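Local coordinates for protein beta-mannosidase (Trichoderma harzianum, PDB 4CVU) that probably hydrolyses beta-mannosidic linkages, releasing mannose from the non-reducing ends of mannosides, as a fungal member of glycoside hydrolase family 2, at residues Gln134-Val139 with Tyr227-Asp232; Val328-Ala333 with Pro338-Gln343; Trp431-Ala436 with Arg473-His478. All blocks are in the same frame, centred on the assembly; numbering follows the deposited sequence.

Contact 1. Residues Gln134-Val139 with Tyr227-Asp232; sequences QWFYDV and YSLNTD
Gln134 slants across Leu229, its amide over CB and CD2 of the leucine. The chain is stretched out, CG anti to the backbone N (chi1 179°) and the next bond extended as well, and this full length carries NE2 to the main chain of the other strand. There Gln134 NE2 donates to Leu229 O at 3.1 Å. The bond bends to 152° at the hydrogen; the acceptor lies close to the plane of the glutamine amide, while the donor stands somewhat tilted from the carbonyl plane. The other branch of the amide settles on carbon, Gln134 OE1 coming to 3.6 Å from Leu229 CB. Asp110 takes a second bond from Gln134 NE2, so the nitrogen is gripped by two acceptors and the rotation of the amide is fixed. Two residues on, Phe136 meets the branches of the same leucine: Phe136 CD1 is 4.0 Å from Leu229 CD2, and Leu229 CD1 sits over one face of the ring, displaced toward the rim. The two side chains are set at about a right angle. The backbone of Leu229 leaves the extended form, which lets two successive side chains, Leu229 and Asn230, both start toward 134-139. Leu229 thus offers its carbonyl oxygen to Gln134 and its methyls to Phe136, between two beta domains. Strand 135-138 is the edge of a four-stranded sheet in the galactose-binding-like domain, hydrogen-bonded to strand 103-109. Strand 227-237 is the edge of the next, seven-stranded sheet and pairs with strand 252-261, whose Leu261 touches both Phe136 and Leu229; the contact joins two edge strands through side chains and one side-chain-to-backbone bond.

Contact 2. Residues Val328-Ala333 with Pro338-Gln343; sequences VSVSSA and PILVSQ
Val330 and Leu340 lie side by side and point the same way from the sheet, Val330 CB resting 3.9 Å from Leu340 CB. Further out, Val330 CG2 meets Leu340 CD2 at 4.0 Å. The backbone holds them in register: they form an antiparallel hydrogen-bonded pair, and Val330 N donates to Leu340 O at 2.7 Å. The return bond is divided. Ile339 N reaches Val330 O at 3.0 Å, whereas Leu340 N approaches the same oxygen only weakly, so two residues of one strand face a single residue of the other. This is a classic beta bulge, placed where the hairpin begins to leave its regular pairing. Beyond it Pro338 turns its ring back over the first strand. Pro338 CG packs 3.7 Å from Ser329 CB, and Ser331 OG sits 3.3 Å from Pro338 CA; the neighbouring Pro338 N has no hydrogen to give, so this is a van der Waals approach. Ser331 puts OG beside its own backbone N (chi1 -84°), which brings the hydroxyl up to the proline. Toward the other end Val328 and Ser342 exchange two bonds, the shorter from Val328 N to Ser342 O at 2.8 Å. Between the hydrogen-bonded pairs Ser329 and Val341 form a non-hydrogen-bonded one, with their side chains on the opposite face from Val330 and Leu340. The hairpin belongs to the immunoglobulin-like sandwich domain of the family. Ser342 OG is hydrogen-bonded to Thr231 of strand 227-237, and Val328, Leu340 and Ser342 all reach Leu258, so this face packs into the sandwich interior against strand 252-261. On its other side strand 324-332 pairs with strand 268-276; 340-346 is the last strand in the sheet order, and Ile339 bonds Leu226 by its backbone.

Contact 3. Residues Trp431-Ala436 with Arg473-His478; sequences WIYDIA and RRLNHH. With CD (cadmium ion), chain S; CD (cadmium ion), chain R; MAN (alpha-D-mannopyranose), chain E.
Two cadmium ions sit beside the junction of Tyr433 and Asp434 with His478, where the first turns of helix 430-439 meet the turn that follows helix 458-475. Asp434 chelates one ion with both oxygens, OD1 at 2.6 Å and OD2 at 2.5 Å from the metal, while waters 2 and 3 add to its shell. The other is held by His477 NE2 at 2.8 Å and by waters 1 and 4; Asp430 is a ligand of both. His477 holds CG between its backbone N and carbonyl carbon (chi1 73°), which brings NE2 to the cadmium. Water 1 also hydrogen-bonds His478 NE2, at 3.1 Å, giving that imidazole a second-shell place. Asp434 OD1 lies at the edge of the same ring, 3.1 Å from His478 CE1. Tyr433 CB stands almost exactly over the centre of the His478 ring, 3.4 Å from its centroid and 4° off the normal, and His477 CE1 covers the opposite face. Asp437 bonds His478 ND1, so the imidazole is pinned on both nitrogens. The Tyr433 ring, nearly parallel to the imidazole but slid aside, takes Leu475 CD2 over one face, 3.9 Å from its centroid. Its hydroxyl reaches Ser445. Both helices belong to the catalytic beta/alpha barrel, with Ser445 on intervening strand 442-446; strand 227-237 borders the turn, Asp232 touching Asn476 and Ile233 touching His477.

In the fold
Contact 3 is the most buried of the three, its centre about 14 Å from the centre of the chain, joining barrel elements by ring packing beside two cadmium ions, one bound from each segment. The centres of contacts 1 and 2 lie farther out, about 28 and 36 Å from the chain centre, and both reach the seven-stranded sheet: contact 2 pairs backbones within it, contact 1 joins it to another domain through side chains. The two outer strands of that sheet come together, Leu340 CD1 lying near Ser228. Segment 227-232 also touches contact 3, with Asn230 and Asp232 against residues 473-476, tying the sandwich domain to the barrel; contacts 2 and 3 do not touch.

Contact 1. Residues Gln134-Val139 with Tyr227-Asp232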
loop_
_atom_site.group_PDB
_atom_site.type_symbol
_atom_site.label_atom_id
_atom_site.label_comp_id
_atom_site.label_asym_id
_atom_site.label_seq_id
_atom_site.Cartn_x
_atom_site.Cartn_y
_atom_site.Cartn_z
ATOM N N GLN A 134 -27.168 26.782 -9.237
ATOM C CA GLN A 134 -27.440 27.314 -7.919
ATOM C C GLN A 134 -28.933 27.140 -7.695
ATOM O O GLN A 134 -29.752 27.584 -8.531
ATOM C CB GLN A 134 -27.093 28.796 -7.873
ATOM C CG GLN A 134 -27.360 29.504 -6.552
ATOM C CD GLN A 134 -26.914 30.956 -6.607
ATOM O OE1 GLN A 134 -27.318 31.697 -7.510
ATOM N NE2 GLN A 134 -26.105 31.381 -5.631
ATOM N N TRP A 135 -29.291 26.488 -6.590
ATOM C CA TRP A 135 -30.692 26.262 -6.271
ATOM C C TRP A 135 -31.058 27.073 -5.041
ATOM O O TRP A 135 -30.256 27.195 -4.120
ATOM C CB TRP A 135 -30.949 24.766 -6.017
ATOM C CG TRP A 135 -30.630 23.850 -7.191
ATOM C CD1 TRP A 135 -29.517 23.051 -7.333
ATOM C CD2 TRP A 135 -31.435 23.611 -8.358
ATOM N NE1 TRP A 135 -29.586 22.347 -8.511
ATOM C CE2 TRP A 135 -30.749 22.674 -9.159
ATOM C CE3 TRP A 135 -32.679 24.081 -8.796
ATOM C CZ2 TRP A 135 -31.254 22.223 -10.379
ATOM C CZ3 TRP A 135 -33.172 23.618 -10.005
ATOM C CH2 TRP A 135 -32.465 22.703 -10.781
ATOM N N PHE A 136 -32.276 27.620 -5.029
ATOM C CA PHE A 136 -32.799 28.341 -3.867
ATOM C C PHE A 136 -34.294 28.057 -3.641
ATOM O O PHE A 136 -35.070 27.972 -4.578
ATOM C CB PHE A 136 -32.573 29.836 -4.008
ATOM C CG PHE A 136 -32.915 30.369 -5.369
ATOM C CD1 PHE A 136 -31.981 30.335 -6.385
ATOM C CD2 PHE A 136 -34.164 30.877 -5.629
ATOM C CE1 PHE A 136 -32.279 30.814 -7.636
ATOM C CE2 PHE A 136 -34.476 31.352 -6.884
ATOM C CZ PHE A 136 -33.524 31.315 -7.890
ATOM N N TYR A 137 -34.660 27.884 -2.373
ATOM C CA TYR A 137 -35.987 27.434 -1.989
ATOM C C TYR A 137 -36.492 28.256 -0.815
ATOM O O TYR A 137 -35.777 28.480 0.148
ATOM C CB TYR A 137 -35.956 25.952 -1.616
ATOM C CG TYR A 137 -35.417 25.047 -2.709
ATOM C CD1 TYR A 137 -36.154 24.824 -3.863
ATOM C CD2 TYR A 137 -34.175 24.410 -2.582
ATOM C CE1 TYR A 137 -35.687 24.014 -4.878
ATOM C CE2 TYR A 137 -33.698 23.582 -3.588
ATOM C CZ TYR A 137 -34.446 23.397 -4.742
ATOM O OH TYR A 137 -33.989 22.589 -5.750
ATOM N N ASP A 138 -37.734 28.720 -0.921
ATOM C CA ASP A 138 -38.372 29.491 0.144
ATOM C C ASP A 138 -38.964 28.518 1.162
ATOM O O ASP A 138 -39.930 27.829 0.865
ATOM C CB ASP A 138 -39.453 30.402 -0.450
ATOM C CG ASP A 138 -39.965 31.452 0.547
ATOM O OD1 ASP A 138 -39.938 31.211 1.783
ATOM O OD2 ASP A 138 -40.401 32.530 0.066
ATOM N N VAL A 139 -38.382 28.467 2.356
ATOM C CA VAL A 139 -38.847 27.546 3.410
ATOM C C VAL A 139 -39.620 28.247 4.539
ATOM O O VAL A 139 -39.783 27.681 5.634
ATOM C CB VAL A 139 -37.696 26.697 4.028
ATOM C CG1 VAL A 139 -37.042 25.833 2.961
ATOM C CG2 VAL A 139 -36.662 27.575 4.726
ATOM N N TYR A 227 -30.341 39.931 -0.689
ATOM C CA TYR A 227 -29.242 38.952 -0.758
ATOM C C TYR A 227 -28.777 38.737 -2.204
ATOM O O TYR A 227 -29.588 38.518 -3.086
ATOM C CB TYR A 227 -29.670 37.615 -0.158
ATOM C CG TYR A 227 -28.623 36.549 -0.403
ATOM C CD1 TYR A 227 -27.455 36.518 0.341
ATOM C CD2 TYR A 227 -28.781 35.625 -1.421
ATOM C CE1 TYR A 227 -26.467 35.566 0.096
ATOM C CE2 TYR A 227 -27.801 34.684 -1.686
ATOM C CZ TYR A 227 -26.655 34.644 -0.918
ATOM O OH TYR A 227 -25.691 33.681 -1.190
ATOM N N SER A 228 -27.473 38.771 -2.429
ATOM C CA SER A 228 -26.921 38.636 -3.779
ATOM C C SER A 228 -26.756 37.158 -4.172
ATOM O O SER A 228 -26.046 36.415 -3.506
ATOM C CB SER A 228 -25.563 39.327 -3.858
ATOM O OG SER A 228 -24.977 39.087 -5.113
ATOM N N LEU A 229 -27.412 36.747 -5.253
ATOM C CA LEU A 229 -27.275 35.383 -5.771
ATOM C C LEU A 229 -26.102 35.220 -6.727
ATOM O O LEU A 229 -25.336 34.261 -6.620
ATOM C CB LEU A 229 -28.548 34.963 -6.518
ATOM C CG LEU A 229 -29.731 34.598 -5.632
ATOM C CD1 LEU A 229 -31.023 34.667 -6.418
ATOM C CD2 LEU A 229 -29.542 33.225 -4.997
ATOM N N ASN A 230 -25.985 36.148 -7.666
ATOM C CA ASN A 230 -25.090 36.016 -8.821
ATOM C C ASN A 230 -25.001 37.391 -9.533
ATOM O O ASN A 230 -25.970 38.154 -9.546
ATOM C CB ASN A 230 -25.643 34.963 -9.795
ATOM C CG ASN A 230 -24.651 34.573 -10.876
ATOM O OD1 ASN A 230 -23.455 34.779 -10.728
ATOM N ND2 ASN A 230 -25.145 33.967 -11.960
ATOM N N THR A 231 -23.854 37.692 -10.136
ATOM C CA THR A 231 -23.617 39.017 -10.738
ATOM C C THR A 231 -22.851 38.890 -12.057
ATOM O O THR A 231 -21.747 38.342 -12.089
ATOM C CB THR A 231 -22.830 39.907 -9.762
ATOM O OG1 THR A 231 -23.604 40.129 -8.560
ATOM C CG2 THR A 231 -22.499 41.258 -10.397
ATOM N N ASP A 232 -23.457 39.377 -13.141
ATOM C CA ASP A 232 -22.839 39.379 -14.468
ATOM C C ASP A 232 -22.260 40.764 -14.697
ATOM O O ASP A 232 -23.021 41.752 -14.761
ATOM C CB ASP A 232 -23.879 39.017 -15.532
ATOM C CG ASP A 232 -23.282 38.920 -16.959
ATOM O OD1 ASP A 232 -22.199 39.507 -17.238
ATOM O OD2 ASP A 232 -23.950 38.277 -17.824
#

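Contact 2. Residues Val328-Ala333 with Pro338-Gln343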
loop_
_atom_site.group_PDB
_atom_site.type_symbol
_atom_site.label_atom_id
_atom_site.label_comp_id
_atom_site.label_asym_id
_atom_site.label_seq_id
_atom_site.Cartn_x
_atom_site.Cartn_y
_atom_site.Cartn_z
ATOM N N VAL A 328 -20.645 47.362 -6.780
ATOM C CA VAL A 328 -21.905 47.856 -7.341
ATOM C C VAL A 328 -22.947 47.919 -6.244
ATOM O O VAL A 328 -23.240 46.904 -5.635
ATOM C CB VAL A 328 -22.441 46.918 -8.444
ATOM C CG1 VAL A 328 -23.758 47.440 -9.001
ATOM C CG2 VAL A 328 -21.433 46.747 -9.565
ATOM N N SER A 329 -23.518 49.100 -6.004
ATOM C CA SER A 329 -24.545 49.284 -4.973
ATOM C C SER A 329 -25.903 49.624 -5.600
ATOM O O SER A 329 -25.988 50.435 -6.529
ATOM C CB SER A 329 -24.141 50.395 -3.991
ATOM O OG SER A 329 -22.851 50.167 -3.443
ATOM N N VAL A 330 -26.953 48.996 -5.083
ATOM C CA VAL A 330 -28.308 49.257 -5.517
ATOM C C VAL A 330 -29.078 49.963 -4.396
ATOM O O VAL A 330 -29.209 49.444 -3.289
ATOM C CB VAL A 330 -29.036 47.962 -5.923
ATOM C CG1 VAL A 330 -30.445 48.267 -6.422
ATOM C CG2 VAL A 330 -28.247 47.212 -6.986
ATOM N N SER A 331 -29.564 51.166 -4.699
ATOM C CA SER A 331 -30.366 51.944 -3.759
ATOM C C SER A 331 -31.756 52.195 -4.304
ATOM O O SER A 331 -32.017 52.062 -5.509
ATOM C CB SER A 331 -29.697 53.272 -3.437
ATOM O OG SER A 331 -28.742 53.105 -2.413
ATOM N N SER A 332 -32.642 52.560 -3.385
ATOM C CA SER A 332 -34.059 52.733 -3.686
ATOM C C SER A 332 -34.481 54.133 -3.298
ATOM O O SER A 332 -34.112 54.609 -2.226
ATOM C CB SER A 332 -34.880 51.709 -2.905
ATOM O OG SER A 332 -36.066 51.409 -3.599
ATOM N N ALA A 333 -35.251 54.781 -4.175
ATOM C CA ALA A 333 -35.805 56.115 -3.916
ATOM C C ALA A 333 -36.244 56.242 -2.459
ATOM O O ALA A 333 -37.009 55.409 -1.957
ATOM C CB ALA A 333 -36.978 56.393 -4.846
ATOM N N PRO A 338 -27.605 51.709 0.522
ATOM C CA PRO A 338 -27.905 50.610 -0.396
ATOM C C PRO A 338 -28.505 49.408 0.290
ATOM O O PRO A 338 -28.188 49.138 1.430
ATOM C CB PRO A 338 -26.536 50.255 -0.961
ATOM C CG PRO A 338 -25.782 51.530 -0.900
ATOM C CD PRO A 338 -26.204 52.136 0.405
ATOM N N ILE A 339 -29.394 48.721 -0.405
ATOM C CA ILE A 339 -29.964 47.472 0.090
ATOM C C ILE A 339 -29.385 46.230 -0.617
ATOM O O ILE A 339 -29.672 45.122 -0.201
ATOM C CB ILE A 339 -31.506 47.455 -0.037
ATOM C CG1 ILE A 339 -31.943 47.663 -1.494
ATOM C CG2 ILE A 339 -32.136 48.515 0.871
ATOM C CD1 ILE A 339 -33.388 47.294 -1.721
ATOM N N LEU A 340 -28.612 46.431 -1.691
ATOM C CA LEU A 340 -27.898 45.336 -2.385
ATOM C C LEU A 340 -26.517 45.819 -2.830
ATOM O O LEU A 340 -26.396 46.803 -3.537
ATOM C CB LEU A 340 -28.706 44.838 -3.591
ATOM C CG LEU A 340 -28.129 43.745 -4.480
ATOM C CD1 LEU A 340 -27.947 42.450 -3.688
ATOM C CD2 LEU A 340 -29.034 43.507 -5.675
ATOM N N VAL A 341 -25.475 45.125 -2.396
ATOM C CA VAL A 341 -24.095 45.467 -2.734
ATOM C C VAL A 341 -23.404 44.213 -3.269
ATOM O O VAL A 341 -23.583 43.132 -2.726
ATOM C CB VAL A 341 -23.357 46.012 -1.498
ATOM C CG1 VAL A 341 -21.929 46.416 -1.837
ATOM C CG2 VAL A 341 -24.104 47.198 -0.922
ATOM N N SER A 342 -22.660 44.339 -4.354
ATOM C CA SER A 342 -21.958 43.186 -4.954
ATOM C C SER A 342 -20.585 43.642 -5.394
ATOM O O SER A 342 -20.446 44.734 -5.935
ATOM C CB SER A 342 -22.724 42.663 -6.166
ATOM O OG SER A 342 -22.120 41.496 -6.679
ATOM N N GLN A 343 -19.574 42.815 -5.159
ATOM C CA GLN A 343 -18.212 43.131 -5.542
ATOM C C GLN A 343 -17.595 41.991 -6.344
ATOM O O GLN A 343 -17.714 40.844 -5.971
ATOM C CB GLN A 343 -17.386 43.395 -4.297
ATOM C CG GLN A 343 -15.967 43.826 -4.591
ATOM C CD GLN A 343 -15.215 44.184 -3.325
ATOM O OE1 GLN A 343 -15.800 44.703 -2.362
ATOM N NE2 GLN A 343 -13.916 43.916 -3.313
#

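Contact 3. Residues Trp431-Ala436 with Arg473-His478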
loop_
_atom_site.group_PDB
_atom_site.type_symbol
_atom_site.label_atom_id
_atom_site.label_comp_id
_atom_site.label_asym_id
_atom_site.label_seq_id
_atom_site.Cartn_x
_atom_site.Cartn_y
_atom_site.Cartn_z
ATOM N N TRP A 431 -13.015 30.796 -7.443
ATOM C CA TRP A 431 -11.684 30.886 -6.887
ATOM C C TRP A 431 -10.566 30.371 -7.809
ATOM O O TRP A 431 -9.445 30.845 -7.708
ATOM C CB TRP A 431 -11.603 30.275 -5.486
ATOM C CG TRP A 431 -11.748 28.791 -5.402
ATOM C CD1 TRP A 431 -12.901 28.081 -5.191
ATOM C CD2 TRP A 431 -10.695 27.832 -5.459
ATOM N NE1 TRP A 431 -12.627 26.738 -5.138
ATOM C CE2 TRP A 431 -11.282 26.554 -5.299
ATOM C CE3 TRP A 431 -9.308 27.922 -5.639
ATOM C CZ2 TRP A 431 -10.523 25.374 -5.304
ATOM C CZ3 TRP A 431 -8.563 26.754 -5.643
ATOM C CH2 TRP A 431 -9.175 25.495 -5.473
ATOM N N ILE A 432 -10.883 29.468 -8.736
ATOM C CA ILE A 432 -9.886 28.939 -9.660
ATOM C C ILE A 432 -9.659 29.919 -10.829
ATOM O O ILE A 432 -8.522 30.127 -11.230
ATOM C CB ILE A 432 -10.270 27.527 -10.180
ATOM C CG1 ILE A 432 -10.258 26.533 -9.027
ATOM C CG2 ILE A 432 -9.293 27.077 -11.265
ATOM C CD1 ILE A 432 -10.648 25.115 -9.398
ATOM N N TYR A 433 -10.731 30.477 -11.386
ATOM C CA TYR A 433 -10.620 31.558 -12.372
ATOM C C TYR A 433 -9.876 32.745 -11.752
ATOM O O TYR A 433 -9.139 33.419 -12.433
ATOM C CB TYR A 433 -11.995 32.027 -12.900
ATOM C CG TYR A 433 -12.560 31.193 -14.053
ATOM C CD1 TYR A 433 -13.335 30.057 -13.822
ATOM C CD2 TYR A 433 -12.339 31.560 -15.378
ATOM C CE1 TYR A 433 -13.848 29.290 -14.881
ATOM C CE2 TYR A 433 -12.871 30.816 -16.434
ATOM C CZ TYR A 433 -13.629 29.679 -16.180
ATOM O OH TYR A 433 -14.160 28.912 -17.218
ATOM N N ASP A 434 -10.051 32.994 -10.456
ATOM C CA ASP A 434 -9.289 34.051 -9.794
ATOM C C ASP A 434 -7.792 33.874 -9.918
ATOM O O ASP A 434 -7.059 34.853 -10.124
ATOM C CB ASP A 434 -9.603 34.097 -8.293
ATOM C CG ASP A 434 -10.919 34.745 -7.995
ATOM O OD1 ASP A 434 -11.562 35.349 -8.914
ATOM O OD2 ASP A 434 -11.301 34.638 -6.809
ATOM N N ILE A 435 -7.335 32.648 -9.765
ATOM C CA ILE A 435 -5.937 32.336 -9.844
ATOM C C ILE A 435 -5.480 32.617 -11.286
ATOM O O ILE A 435 -4.471 33.269 -11.550
ATOM C CB ILE A 435 -5.701 30.873 -9.445
ATOM C CG1 ILE A 435 -5.854 30.765 -7.909
ATOM C CG2 ILE A 435 -4.291 30.442 -9.831
ATOM C CD1 ILE A 435 -6.085 29.393 -7.391
ATOM N N ALA A 436 -6.256 32.146 -12.216
ATOM C CA ALA A 436 -5.925 32.387 -13.643
ATOM C C ALA A 436 -5.850 33.884 -13.928
ATOM O O ALA A 436 -4.836 34.387 -14.399
ATOM C CB ALA A 436 -6.984 31.712 -14.493
ATOM N N ARG A 473 -23.313 33.852 -16.737
ATOM C CA ARG A 473 -23.428 35.078 -15.909
ATOM C C ARG A 473 -22.400 35.116 -14.781
ATOM O O ARG A 473 -21.759 36.158 -14.558
ATOM C CB ARG A 473 -24.846 35.250 -15.323
ATOM C CG ARG A 473 -25.911 35.602 -16.344
ATOM C CD ARG A 473 -27.320 35.559 -15.744
ATOM N NE ARG A 473 -27.611 36.666 -14.812
ATOM C CZ ARG A 473 -27.769 37.939 -15.185
ATOM N NH1 ARG A 473 -27.632 38.303 -16.466
ATOM N NH2 ARG A 473 -28.056 38.868 -14.277
ATOM N N ARG A 474 -22.250 33.983 -14.089
ATOM C CA ARG A 474 -21.301 33.861 -12.963
ATOM C C ARG A 474 -19.858 34.168 -13.369
ATOM O O ARG A 474 -19.158 34.878 -12.659
ATOM C CB ARG A 474 -21.394 32.460 -12.322
ATOM C CG ARG A 474 -20.437 32.208 -11.148
ATOM C CD ARG A 474 -20.656 30.843 -10.470
ATOM N NE ARG A 474 -20.365 29.733 -11.365
ATOM C CZ ARG A 474 -19.149 29.206 -11.559
ATOM N NH1 ARG A 474 -18.096 29.660 -10.893
ATOM N NH2 ARG A 474 -18.991 28.217 -12.419
ATOM N N LEU A 475 -19.452 33.635 -14.519
ATOM C CA LEU A 475 -18.036 33.613 -14.925
ATOM C C LEU A 475 -17.597 34.781 -15.789
ATOM O O LEU A 475 -16.398 35.018 -15.922
ATOM C CB LEU A 475 -17.731 32.304 -15.651
ATOM C CG LEU A 475 -17.744 31.074 -14.734
ATOM C CD1 LEU A 475 -17.619 29.787 -15.549
ATOM C CD2 LEU A 475 -16.616 31.143 -13.728
ATOM N N ASN A 476 -18.570 35.540 -16.329
ATOM C CA ASN A 476 -18.312 36.523 -17.379
ATOM C C ASN A 476 -17.317 37.628 -17.021
ATOM O O ASN A 476 -16.646 38.158 -17.890
ATOM C CB ASN A 476 -19.616 37.196 -17.837
ATOM C CG ASN A 476 -19.456 37.874 -19.163
ATOM O OD1 ASN A 476 -19.246 37.227 -20.183
ATOM N ND2 ASN A 476 -19.500 39.184 -19.151
ATOM N N HIS A 477 -17.229 37.962 -15.739
ATOM C CA HIS A 477 -16.371 39.057 -15.302
ATOM C C HIS A 477 -14.889 38.728 -15.162
ATOM O O HIS A 477 -14.093 39.617 -14.871
ATOM C CB HIS A 477 -16.844 39.535 -13.931
ATOM C CG HIS A 477 -16.528 38.589 -12.832
ATOM N ND1 HIS A 477 -15.402 38.723 -12.044
ATOM C CD2 HIS A 477 -17.166 37.481 -12.392
ATOM C CE1 HIS A 477 -15.373 37.752 -11.150
ATOM N NE2 HIS A 477 -16.424 36.985 -11.345
ATOM N N HIS A 478 -14.540 37.439 -15.281
ATOM C CA HIS A 478 -13.153 37.008 -15.152
ATOM C C HIS A 478 -12.344 37.370 -16.366
ATOM O O HIS A 478 -12.673 36.932 -17.474
ATOM C CB HIS A 478 -13.099 35.496 -14.927
ATOM C CG HIS A 478 -13.524 35.092 -13.560
ATOM N ND1 HIS A 478 -12.773 35.389 -12.445
ATOM C CD2 HIS A 478 -14.622 34.450 -13.116
ATOM C CE1 HIS A 478 -13.367 34.903 -11.375
ATOM N NE2 HIS A 478 -14.509 34.360 -11.746
HETATM CD CD CD S . -17.191 35.059 -9.494
HETATM CD CD CD R . -13.365 36.003 -7.104
HETATM C C1 MAN E . -33.904 34.475 -16.391
HETATM C C2 MAN E . -34.837 34.383 -15.204
HETATM C C3 MAN E . -35.019 35.769 -14.600
HETATM C C4 MAN E . -33.659 36.451 -14.360
HETATM C C5 MAN E . -32.713 36.315 -15.543
HETATM C C6 MAN E . -31.317 36.825 -15.200
HETATM O O2 MAN E . -34.268 33.530 -14.219
HETATM O O3 MAN E . -35.693 35.641 -13.363
HETATM O O4 MAN E . -33.822 37.841 -14.155
HETATM O O5 MAN E . -32.649 35.001 -15.977
HETATM O O6 MAN E . -30.759 36.167 -14.086
HETATM O O HOH W 1 -17.192 33.022 -10.854
HETATM O O HOH W 2 -13.269 36.333 -5.003
HETATM O O HOH W 3 -14.170 38.237 -8.072
HETATM O O HOH W 4 -17.549 35.876 -6.974
#